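Local atomic coordinates of MutT/nudix family protein (Streptococcus pneumoniae, PDB entry 4HFQ), a protein that hydrolyses UDP-linked precursors of peptidoglycan biosynthesis as a Nudix-family UDP-X diphosphatase. Residues Met70-Trp75 with Thr144-Gly149; Ser92-Gly97 with Lys180-Glu185; Arg126-Phe131 with Glu188-Val193. All blocks are in the same frame, centred on the assembly; numbering follows the deposited sequence. Where two conformers were deposited one is given.

Contact 1. Residues Met70-Trp75 with Thr144-Gly149; sequences MDVRAW and TKFVFG. With TRS (2-amino-2-hydroxymethyl-propane-1,3-diol), chain E; SO4 (sulfate ion), chain F.
Asp-71 OD2 is gripped by two cationic side chains, one from each strand. Lys-145 NZ forms a salt bridge to Asp-71 OD2 at 2.7 Å and comes from above the carboxylate plane. Arg-73 approaches side-on. Arg-73 NE reaches Asp-71 OD2 at 2.9 Å, while its NH2 bonds to Asp-71 OD1, and both carboxylate oxygens use their syn lone pairs. This pair of bonds fixes the rotation of the carboxylate. Lys-145 starts alongside Asp-71, then bends at its last two torsions (chi3 -69°, chi4 -70°), which brings NZ over the acid. NZ also bonds to Arg-181 O and to O3 of a Tris molecule. Arg-73 NH1 donates a hydrogen bond to sulfate O4 at 2.9 Å. Strands 70-75 and 144-149 run parallel in the mixed sheet of the Nudix fold. Five backbone hydrogen bonds join them, from Asp-71 N to Thr-144 O at one end to Trp-75 N to Phe-148 O at the other. The opposite face is mostly apolar, with Val-72, Phe-146 and Phe-148. Val-72 CG1 lies 4.1 Å from Phe-148 CE2, at the edge of the ring, and Ile-110 of helix 106-118 touches both side chains. Phe-146 meets Phe-146 of the second subunit, ring to ring.

Contact 2. Residues Ser92-Gly97 with Lys180-Glu185; sequences SWALPG and KRITKE. With EDO (1,2-ethanediol), chain C.
Ala-94 and Leu-95 pack against Arg-181 and Ile-182, and the chain enters this contact through Trp-93. Trp-93 starts its side chain away from segment 180-185, and its ring meets Phe-169 edge-to-face. Its backbone still comes near the other segment, with Trp-93 O 4.3 Å from Ile-182 CG2. Ala-94 points its methyl toward the loop. Ala-94 CB lies 3.8 Å from Arg-181 CB and also touches Arg-181 CD. The arginine thus lays the aliphatic part of its chain along the alanine. That chain is extended from CG to NE, which carries the guanidinium past the methyl to a salt bridge with Glu-90. Ile-182 CG2 packs over the Ala-94 backbone, 3.9 Å from Ala-94 CA. Leu-95 continues the apolar surface. Leu-95 CD1 meets Ile-182 CD1 at 3.7 Å, and the two side chains pass at a slant. Ile-182 has CG1 anti to its backbone N (chi1 -155°), and the branch runs on to CD1 beside the leucine. CG2 is left to cover Ala-94, so one isoleucine serves two neighbours. Leu-95 N is buried here without a polar partner in the model, and Ile-182 CG2 lies 4.0 Å from Leu-95 N. Leu-95 O, in contrast, accepts from Arg-73 NH1. In segment 180-185, Lys-180 N donates a hydrogen bond to O2 of a bound ethanediol at 3.1 Å. Further on, Thr-183 is the N-cap of helix 184-194. The contact therefore seats the loop leading into this helix on strand 93-99, part of the helix-flanked mixed sheet of the Nudix fold.

Contact 3. Residues Arg126-Phe131 with Glu188-Val193; sequences RLLAVF and ELLWQV
Phe-131 turns the edge of its ring to two leucines of helix 188-193. Leu-190 CG lies 4.1 Å from Phe-131 CE2. Leu-189 CD2 comes to 3.7 Å from Phe-131 CE1 in one of two leucine conformers. Ala-129 CB lies over one face of the ring, toward its rim. Leu-190 has CG anti to its carbonyl carbon (chi1 -71°), and CD2 reaches back to the strand. Leu-190 CD2 touches Leu-128 CB at 3.7 Å and Ala-129 CB at 3.8 Å. Strand 120-132 has a classic beta bulge here: Leu-128 and Ala-129 share Val-147 as their partner on strand 143-153. The bulge lets both side chains point toward the helix, which packs on this sheet of the Nudix fold. The axes of segments 126-131 and 188-193 make 148° between their N-to-C directions. Leu-128 and Val-193 lie alongside each other, pointing opposite ways, with Leu-128 CD2 3.8 Å from Val-193 CG1. Leu-128 CD2 also lies over one face of the Arg-126 guanidinium, toward its rim. Arg-126 NH1 bonds to Val-193 O at 3.2 Å, from above the carbonyl plane and bent (141°). A water bridges them too, accepting from Arg-126 NH2 and donating to Val-193 O.

All three contacts are largely buried and share one mixed sheet. Contact 1 joins two of its strands and combines backbone bonding with a salt-bridge network. Contacts 2 and 3 seat the loop before helix 184-194, and the helix itself, by mainly apolar packing. Contact 3 adds a polar fringe at partly exposed Arg-126. Strand 69-78 neighbours strand 93-99 of contact 2, and Ala-74 N bonds to Pro-96 O. Strand 143-153 neighbours strand 120-132 of contact 3, and Gly-149 N bonds to Arg-126 O. Contacts 2 and 3 meet where Leu-95 packs on Leu-190. All three reach the second subunit: contact 1 by packing and a bond from Met-70 N, contact 2 through Lys-180, contact 3 by packing.

Contact 1. Residues Met70-Trp75 with Thr144-Gly149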
loop_
_atom_site.group_PDB
_atom_site.type_symbol
_atom_site.label_atom_id
_atom_site.label_comp_id
_atom_site.label_asym_id
_atom_site.label_seq_id
_atom_site.Cartn_x
_atom_site.Cartn_y
_atom_site.Cartn_z
ATOM N N MET A 70 4.197 3.000 3.261
ATOM C CA MET A 70 3.514 3.989 4.098
ATOM C C MET A 70 3.974 5.412 3.815
ATOM O O MET A 70 5.176 5.695 3.751
ATOM C CB MET A 70 3.729 3.687 5.592
ATOM C CG MET A 70 3.147 4.739 6.543
ATOM S SD MET A 70 3.348 4.326 8.290
ATOM C CE MET A 70 3.510 2.553 8.072
ATOM N N ASP A 71 2.999 6.296 3.628
ATOM C CA ASP A 71 3.227 7.745 3.701
ATOM C C ASP A 71 2.204 8.287 4.681
ATOM O O ASP A 71 1.037 7.853 4.704
ATOM C CB ASP A 71 3.058 8.395 2.319
ATOM C CG ASP A 71 3.283 9.886 2.332
ATOM O OD1 ASP A 71 4.438 10.314 2.232
ATOM O OD2 ASP A 71 2.294 10.648 2.423
ATOM N N VAL A 72 2.656 9.196 5.537
ATOM C CA VAL A 72 1.759 9.843 6.525
ATOM C C VAL A 72 1.733 11.342 6.316
ATOM O O VAL A 72 2.753 11.943 5.967
ATOM C CB VAL A 72 2.122 9.495 8.002
ATOM C CG1 VAL A 72 1.944 8.003 8.248
ATOM C CG2 VAL A 72 3.534 9.955 8.383
ATOM N N ARG A 73 0.558 11.936 6.516
ATOM C CA ARG A 73 0.370 13.373 6.337
ATOM C C ARG A 73 -0.510 13.900 7.447
ATOM O O ARG A 73 -1.369 13.179 7.974
ATOM C CB ARG A 73 -0.283 13.718 4.997
ATOM C CG ARG A 73 0.524 13.323 3.768
ATOM C CD ARG A 73 1.759 14.190 3.625
ATOM N NE ARG A 73 2.824 13.459 2.931
ATOM C CZ ARG A 73 4.017 13.963 2.643
ATOM N NH1 ARG A 73 4.303 15.235 2.919
ATOM N NH2 ARG A 73 4.927 13.211 2.050
ATOM N N ALA A 74 -0.292 15.177 7.786
ATOM C CA ALA A 74 -1.055 15.868 8.821
ATOM C C ALA A 74 -1.941 16.951 8.214
ATOM O O ALA A 74 -1.475 17.786 7.447
ATOM C CB ALA A 74 -0.109 16.500 9.831
ATOM N N TRP A 75 -3.203 16.923 8.622
ATOM C CA TRP A 75 -4.199 17.927 8.269
ATOM C C TRP A 75 -4.483 18.757 9.499
ATOM O O TRP A 75 -5.107 18.292 10.441
ATOM C CB TRP A 75 -5.442 17.220 7.777
ATOM C CG TRP A 75 -6.584 18.120 7.424
ATOM C CD1 TRP A 75 -7.640 18.531 8.233
ATOM C CD2 TRP A 75 -6.824 18.724 6.114
ATOM N NE1 TRP A 75 -8.510 19.314 7.508
ATOM C CE2 TRP A 75 -8.072 19.476 6.233
ATOM C CE3 TRP A 75 -6.150 18.709 4.889
ATOM C CZ2 TRP A 75 -8.598 20.189 5.167
ATOM C CZ3 TRP A 75 -6.700 19.428 3.827
ATOM C CH2 TRP A 75 -7.909 20.135 3.966
ATOM N N THR A 144 0.310 3.806 0.385
ATOM C CA THR A 144 -0.920 4.105 1.134
ATOM C C THR A 144 -0.653 5.385 1.921
ATOM O O THR A 144 0.177 5.409 2.836
ATOM C CB THR A 144 -1.306 2.968 2.108
ATOM O OG1 THR A 144 -0.240 2.757 3.036
ATOM C CG2 THR A 144 -1.562 1.656 1.343
ATOM N N LYS A 145 -1.370 6.438 1.544
ATOM C CA LYS A 145 -1.137 7.759 2.101
ATOM C C LYS A 145 -2.206 8.047 3.159
ATOM O O LYS A 145 -3.372 8.305 2.839
ATOM C CB LYS A 145 -1.137 8.776 0.957
ATOM C CG LYS A 145 -0.993 10.240 1.405
ATOM C CD LYS A 145 -0.983 11.172 0.181
ATOM C CE LYS A 145 0.263 11.038 -0.683
ATOM N NZ LYS A 145 1.503 11.571 -0.040
ATOM N N PHE A 146 -1.799 7.922 4.418
ATOM C CA PHE A 146 -2.684 8.196 5.569
ATOM C C PHE A 146 -2.681 9.701 5.788
ATOM O O PHE A 146 -1.614 10.307 5.882
ATOM C CB PHE A 146 -2.110 7.568 6.838
ATOM C CG PHE A 146 -2.120 6.070 6.866
ATOM C CD1 PHE A 146 -1.098 5.348 6.279
ATOM C CD2 PHE A 146 -3.139 5.378 7.521
ATOM C CE1 PHE A 146 -1.078 3.959 6.326
ATOM C CE2 PHE A 146 -3.136 3.987 7.566
ATOM C CZ PHE A 146 -2.121 3.279 6.946
ATOM N N VAL A 147 -3.862 10.296 5.889
ATOM C CA VAL A 147 -3.954 11.712 6.251
ATOM C C VAL A 147 -4.721 11.815 7.559
ATOM O O VAL A 147 -5.916 11.492 7.615
ATOM C CB VAL A 147 -4.639 12.556 5.167
ATOM C CG1 VAL A 147 -4.555 14.019 5.566
ATOM C CG2 VAL A 147 -3.984 12.322 3.805
ATOM N N PHE A 148 -4.007 12.232 8.607
ATOM C CA PHE A 148 -4.551 12.347 9.947
ATOM C C PHE A 148 -4.942 13.782 10.241
ATOM O O PHE A 148 -4.163 14.705 10.004
ATOM C CB PHE A 148 -3.503 11.935 10.982
ATOM C CG PHE A 148 -3.113 10.479 10.916
ATOM C CD1 PHE A 148 -3.877 9.515 11.563
ATOM C CD2 PHE A 148 -1.968 10.088 10.232
ATOM C CE1 PHE A 148 -3.506 8.169 11.526
ATOM C CE2 PHE A 148 -1.585 8.750 10.202
ATOM C CZ PHE A 148 -2.358 7.800 10.843
ATOM N N GLY A 149 -6.152 13.975 10.751
ATOM C CA GLY A 149 -6.518 15.292 11.300
ATOM C C GLY A 149 -5.825 15.478 12.634
ATOM O O GLY A 149 -5.982 14.627 13.525
HETATM C C TRS E . 5.763 10.630 -1.506
HETATM C C1 TRS E . 6.833 10.749 -0.436
HETATM C C2 TRS E . 6.253 10.862 -2.919
HETATM C C3 TRS E . 4.757 11.681 -1.201
HETATM N N TRS E . 4.801 9.507 -1.458
HETATM O O1 TRS E . 6.604 9.941 0.709
HETATM O O2 TRS E . 7.249 9.855 -3.198
HETATM O O3 TRS E . 3.640 10.878 -1.533
HETATM S S SO4 F . 7.534 17.300 3.482
HETATM O O1 SO4 F . 8.580 18.187 2.911
HETATM O O2 SO4 F . 8.201 16.183 4.190
HETATM O O3 SO4 F . 6.683 18.055 4.424
HETATM O O4 SO4 F . 6.671 16.763 2.407
#

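Contact 2. Residues Ser92-Gly97 with Lys180-Glu185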
loop_
_atom_site.group_PDB
_atom_site.type_symbol
_atom_site.label_atom_id
_atom_site.label_comp_id
_atom_site.label_asym_id
_atom_site.label_seq_id
_atom_site.Cartn_x
_atom_site.Cartn_y
_atom_site.Cartn_z
ATOM N N SER A 92 7.431 24.271 -4.003
ATOM C CA SER A 92 6.035 23.892 -3.825
ATOM C C SER A 92 5.733 23.372 -2.417
ATOM O O SER A 92 6.645 23.111 -1.634
ATOM C CB SER A 92 5.625 22.864 -4.873
ATOM O OG SER A 92 6.474 21.751 -4.778
ATOM N N TRP A 93 4.447 23.211 -2.131
ATOM C CA TRP A 93 3.967 23.057 -0.771
ATOM C C TRP A 93 3.252 21.752 -0.610
ATOM O O TRP A 93 2.621 21.261 -1.543
ATOM C CB TRP A 93 2.990 24.188 -0.467
ATOM C CG TRP A 93 3.634 25.558 -0.491
ATOM C CD1 TRP A 93 3.926 26.344 -1.601
ATOM C CD2 TRP A 93 4.055 26.337 0.666
ATOM N NE1 TRP A 93 4.513 27.526 -1.211
ATOM C CE2 TRP A 93 4.602 27.591 0.139
ATOM C CE3 TRP A 93 4.022 26.134 2.036
ATOM C CZ2 TRP A 93 5.096 28.576 0.978
ATOM C CZ3 TRP A 93 4.537 27.129 2.873
ATOM C CH2 TRP A 93 5.051 28.327 2.348
ATOM N N ALA A 94 3.294 21.209 0.609
ATOM C CA ALA A 94 2.538 19.975 0.916
ATOM C C ALA A 94 2.108 19.965 2.365
ATOM O O ALA A 94 2.591 20.750 3.180
ATOM C CB ALA A 94 3.372 18.729 0.614
ATOM N N LEU A 95 1.212 19.033 2.707
ATOM C CA LEU A 95 0.877 18.806 4.117
ATOM C C LEU A 95 2.117 18.242 4.809
ATOM O O LEU A 95 2.873 17.474 4.179
ATOM C CB LEU A 95 -0.257 17.780 4.262
ATOM C CG LEU A 95 -1.587 18.072 3.571
ATOM C CD1 LEU A 95 -2.506 16.864 3.658
ATOM C CD2 LEU A 95 -2.274 19.260 4.230
ATOM N N PRO A 96 2.355 18.595 6.087
ATOM C CA PRO A 96 3.473 17.986 6.812
ATOM C C PRO A 96 3.352 16.461 6.805
ATOM O O PRO A 96 2.251 15.925 6.803
ATOM C CB PRO A 96 3.322 18.533 8.241
ATOM C CG PRO A 96 2.577 19.826 8.057
ATOM C CD PRO A 96 1.615 19.555 6.928
ATOM N N GLY A 97 4.494 15.788 6.780
ATOM C CA GLY A 97 4.533 14.318 6.810
ATOM C C GLY A 97 5.712 13.781 6.038
ATOM O O GLY A 97 6.745 14.454 5.881
ATOM N N LYS A 180 3.203 15.151 -6.004
ATOM C CA LYS A 180 3.551 13.770 -5.648
ATOM C C LYS A 180 3.285 13.511 -4.175
ATOM O O LYS A 180 3.182 12.348 -3.765
ATOM C CB LYS A 180 5.013 13.470 -5.991
ATOM C CG LYS A 180 5.365 13.612 -7.473
ATOM C CD LYS A 180 4.825 12.472 -8.317
ATOM C CE LYS A 180 5.181 12.730 -9.776
ATOM N NZ LYS A 180 5.192 11.493 -10.594
ATOM N N ARG A 181 3.127 14.585 -3.394
ATOM C CA ARG A 181 2.845 14.499 -1.952
ATOM C C ARG A 181 1.406 14.800 -1.580
ATOM O O ARG A 181 0.852 14.159 -0.673
ATOM C CB ARG A 181 3.780 15.418 -1.164
ATOM C CG ARG A 181 5.236 15.063 -1.368
ATOM C CD ARG A 181 6.178 16.053 -0.717
ATOM N NE ARG A 181 7.518 15.779 -1.208
ATOM C CZ ARG A 181 8.523 16.642 -1.201
ATOM N NH1 ARG A 181 8.358 17.846 -0.681
ATOM N NH2 ARG A 181 9.709 16.287 -1.685
ATOM N N ILE A 182 0.783 15.758 -2.271
ATOM C CA ILE A 182 -0.617 16.077 -2.054
ATOM C C ILE A 182 -1.118 16.862 -3.251
ATOM O O ILE A 182 -0.371 17.679 -3.805
ATOM C CB ILE A 182 -0.855 16.863 -0.724
ATOM C CG1 ILE A 182 -2.286 16.656 -0.213
ATOM C CG2 ILE A 182 -0.482 18.350 -0.860
ATOM C CD1 ILE A 182 -2.602 15.248 0.280
ATOM N N THR A 183 -2.352 16.599 -3.648
ATOM C CA THR A 183 -2.944 17.330 -4.776
ATOM C C THR A 183 -4.091 18.223 -4.311
ATOM O O THR A 183 -4.665 18.031 -3.233
ATOM C CB THR A 183 -3.470 16.396 -5.890
ATOM O OG1 THR A 183 -4.634 15.705 -5.425
ATOM C CG2 THR A 183 -2.415 15.377 -6.340
ATOM N N LYS A 184 -4.496 19.152 -5.176
ATOM C CA LYS A 184 -5.628 20.017 -4.873
ATOM C C LYS A 184 -6.909 19.210 -4.676
ATOM O O LYS A 184 -7.709 19.484 -3.764
ATOM C CB LYS A 184 -5.797 21.055 -5.988
ATOM C CG LYS A 184 -6.954 22.012 -5.750
ATOM C CD LYS A 184 -6.931 23.151 -6.767
ATOM C CE LYS A 184 -8.147 24.036 -6.608
ATOM N NZ LYS A 184 -7.961 25.265 -7.434
ATOM N N GLU A 185 -7.099 18.194 -5.514
ATOM C CA GLU A 185 -8.262 17.354 -5.378
ATOM C C GLU A 185 -8.287 16.666 -4.007
ATOM O O GLU A 185 -9.332 16.582 -3.374
ATOM C CB GLU A 185 -8.306 16.308 -6.492
ATOM C CG GLU A 185 -9.571 15.488 -6.449
ATOM C CD GLU A 185 -9.621 14.378 -7.475
ATOM O OE1 GLU A 185 -8.616 14.130 -8.175
ATOM O OE2 GLU A 185 -10.690 13.736 -7.570
HETATM C C1 EDO C . 5.692 18.604 -7.661
HETATM O O1 EDO C . 4.407 19.033 -8.142
HETATM C C2 EDO C . 5.725 17.093 -7.440
HETATM O O2 EDO C . 5.858 16.734 -6.054
#

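Contact 3. Residues Arg126-Phe131 with Glu188-Val193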
loop_
_atom_site.group_PDB
_atom_site.type_symbol
_atom_site.label_atom_id
_atom_site.label_comp_id
_atom_site.label_asym_id
_atom_site.label_seq_id
_atom_site.Cartn_x
_atom_site.Cartn_y
_atom_site.Cartn_z
ATOM N N ARG A 126 -8.114 12.249 14.379
ATOM C CA ARG A 126 -8.801 11.193 13.621
ATOM C C ARG A 126 -8.040 10.926 12.339
ATOM O O ARG A 126 -7.182 11.709 11.939
ATOM C CB ARG A 126 -10.261 11.577 13.314
ATOM C CG ARG A 126 -10.394 12.787 12.401
ATOM C CD ARG A 126 -11.849 13.175 12.134
ATOM N NE ARG A 126 -12.507 12.231 11.230
ATOM C CZ ARG A 126 -13.449 12.563 10.345
ATOM N NH1 ARG A 126 -13.828 13.828 10.203
ATOM N NH2 ARG A 126 -13.988 11.624 9.586
ATOM N N LEU A 127 -8.363 9.810 11.702
ATOM C CA LEU A 127 -7.870 9.524 10.362
ATOM C C LEU A 127 -8.915 10.037 9.372
ATOM O O LEU A 127 -10.088 9.633 9.447
ATOM C CB LEU A 127 -7.644 8.020 10.190
ATOM C CG LEU A 127 -7.201 7.510 8.813
ATOM C CD1 LEU A 127 -5.853 8.094 8.435
ATOM C CD2 LEU A 127 -7.139 5.990 8.857
ATOM N N LEU A 128 -8.518 10.934 8.464
ATOM C CA LEU A 128 -9.457 11.500 7.487
ATOM C C LEU A 128 -9.529 10.687 6.200
ATOM O O LEU A 128 -10.586 10.612 5.566
ATOM C CB LEU A 128 -9.113 12.952 7.155
ATOM C CG LEU A 128 -9.136 13.921 8.342
ATOM C CD1 LEU A 128 -8.473 15.209 7.909
ATOM C CD2 LEU A 128 -10.548 14.204 8.829
ATOM N N ALA A 129 -8.396 10.116 5.772
ATOM C CA ALA A 129 -8.340 9.444 4.479
ATOM C C ALA A 129 -7.207 8.477 4.451
ATOM O O ALA A 129 -6.163 8.703 5.088
ATOM C CB ALA A 129 -8.139 10.450 3.351
ATOM N N VAL A 130 -7.386 7.424 3.646
ATOM C CA VAL A 130 -6.241 6.623 3.186
ATOM C C VAL A 130 -6.298 6.638 1.660
ATOM O O VAL A 130 -7.187 6.027 1.062
ATOM C CB VAL A 130 -6.253 5.168 3.714
ATOM C CG1 VAL A 130 -4.984 4.449 3.267
ATOM C CG2 VAL A 130 -6.345 5.141 5.231
ATOM N N PHE A 131 -5.397 7.409 1.049
ATOM C CA PHE A 131 -5.334 7.546 -0.410
ATOM C C PHE A 131 -4.363 6.549 -1.045
ATOM O O PHE A 131 -3.299 6.246 -0.490
ATOM C CB PHE A 131 -4.854 8.951 -0.811
ATOM C CG PHE A 131 -5.795 10.073 -0.461
ATOM C CD1 PHE A 131 -7.056 10.152 -1.026
ATOM C CD2 PHE A 131 -5.383 11.077 0.404
ATOM C CE1 PHE A 131 -7.900 11.225 -0.734
ATOM C CE2 PHE A 131 -6.221 12.147 0.702
ATOM C CZ PHE A 131 -7.479 12.215 0.132
ATOM N N GLU A 188 -9.215 19.193 -1.353
ATOM C CA GLU A 188 -10.645 19.481 -1.388
ATOM C C GLU A 188 -11.485 18.364 -0.767
ATOM O O GLU A 188 -12.436 18.641 -0.024
ATOM C CB GLU A 188 -11.083 19.836 -2.811
ATOM C CG GLU A 188 -10.538 21.206 -3.230
ATOM C CD GLU A 188 -10.803 21.591 -4.678
ATOM O OE1 GLU A 188 -11.170 20.722 -5.485
ATOM O OE2 GLU A 188 -10.626 22.791 -5.004
ATOM N N LEU A 189 -11.136 17.116 -1.069
ATOM C CA LEU A 189 -11.767 15.948 -0.450
ATOM C C LEU A 189 -11.610 15.975 1.065
ATOM O O LEU A 189 -12.567 15.764 1.813
ATOM C CB LEU A 189 -11.112 14.671 -0.984
ATOM C CG LEU A 189 -11.886 13.588 -1.738
ATOM C CD1 LEU A 189 -12.874 14.124 -2.755
ATOM C CD2 LEU A 189 -10.892 12.664 -2.409
ATOM N N LEU A 190 -10.380 16.218 1.508
ATOM C CA LEU A 190 -10.064 16.277 2.933
ATOM C C LEU A 190 -10.864 17.337 3.675
ATOM O O LEU A 190 -11.319 17.094 4.777
ATOM C CB LEU A 190 -8.571 16.503 3.142
ATOM C CG LEU A 190 -7.713 15.289 2.777
ATOM C CD1 LEU A 190 -6.284 15.760 2.622
ATOM C CD2 LEU A 190 -7.856 14.230 3.865
ATOM N N TRP A 191 -11.057 18.492 3.033
ATOM C CA TRP A 191 -11.861 19.540 3.628
ATOM C C TRP A 191 -13.285 19.096 3.853
ATOM O O TRP A 191 -13.862 19.348 4.916
ATOM C CB TRP A 191 -11.789 20.776 2.738
ATOM C CG TRP A 191 -12.590 21.953 3.219
ATOM C CD1 TRP A 191 -13.856 22.333 2.800
ATOM C CD2 TRP A 191 -12.184 22.953 4.193
ATOM N NE1 TRP A 191 -14.263 23.468 3.460
ATOM C CE2 TRP A 191 -13.296 23.898 4.300
ATOM C CE3 TRP A 191 -11.043 23.160 4.961
ATOM C CZ2 TRP A 191 -13.249 24.992 5.149
ATOM C CZ3 TRP A 191 -11.006 24.266 5.812
ATOM C CH2 TRP A 191 -12.089 25.160 5.906
ATOM N N GLN A 192 -13.851 18.386 2.876
ATOM C CA GLN A 192 -15.203 17.865 3.018
ATOM C C GLN A 192 -15.315 16.826 4.141
ATOM O O GLN A 192 -16.286 16.825 4.902
ATOM C CB GLN A 192 -15.713 17.305 1.682
ATOM C CG GLN A 192 -15.848 18.360 0.577
ATOM C CD GLN A 192 -16.755 19.519 0.959
ATOM O OE1 GLN A 192 -16.422 20.696 0.719
ATOM N NE2 GLN A 192 -17.870 19.207 1.581
ATOM N N VAL A 193 -14.322 15.936 4.263
ATOM C CA VAL A 193 -14.320 14.963 5.371
ATOM C C VAL A 193 -14.169 15.687 6.721
ATOM O O VAL A 193 -14.903 15.431 7.675
ATOM C CB VAL A 193 -13.178 13.927 5.230
ATOM C CG1 VAL A 193 -13.209 12.944 6.396
ATOM C CG2 VAL A 193 -13.275 13.162 3.922
HETATM O O HOH W 1 -16.315 12.741 8.474
#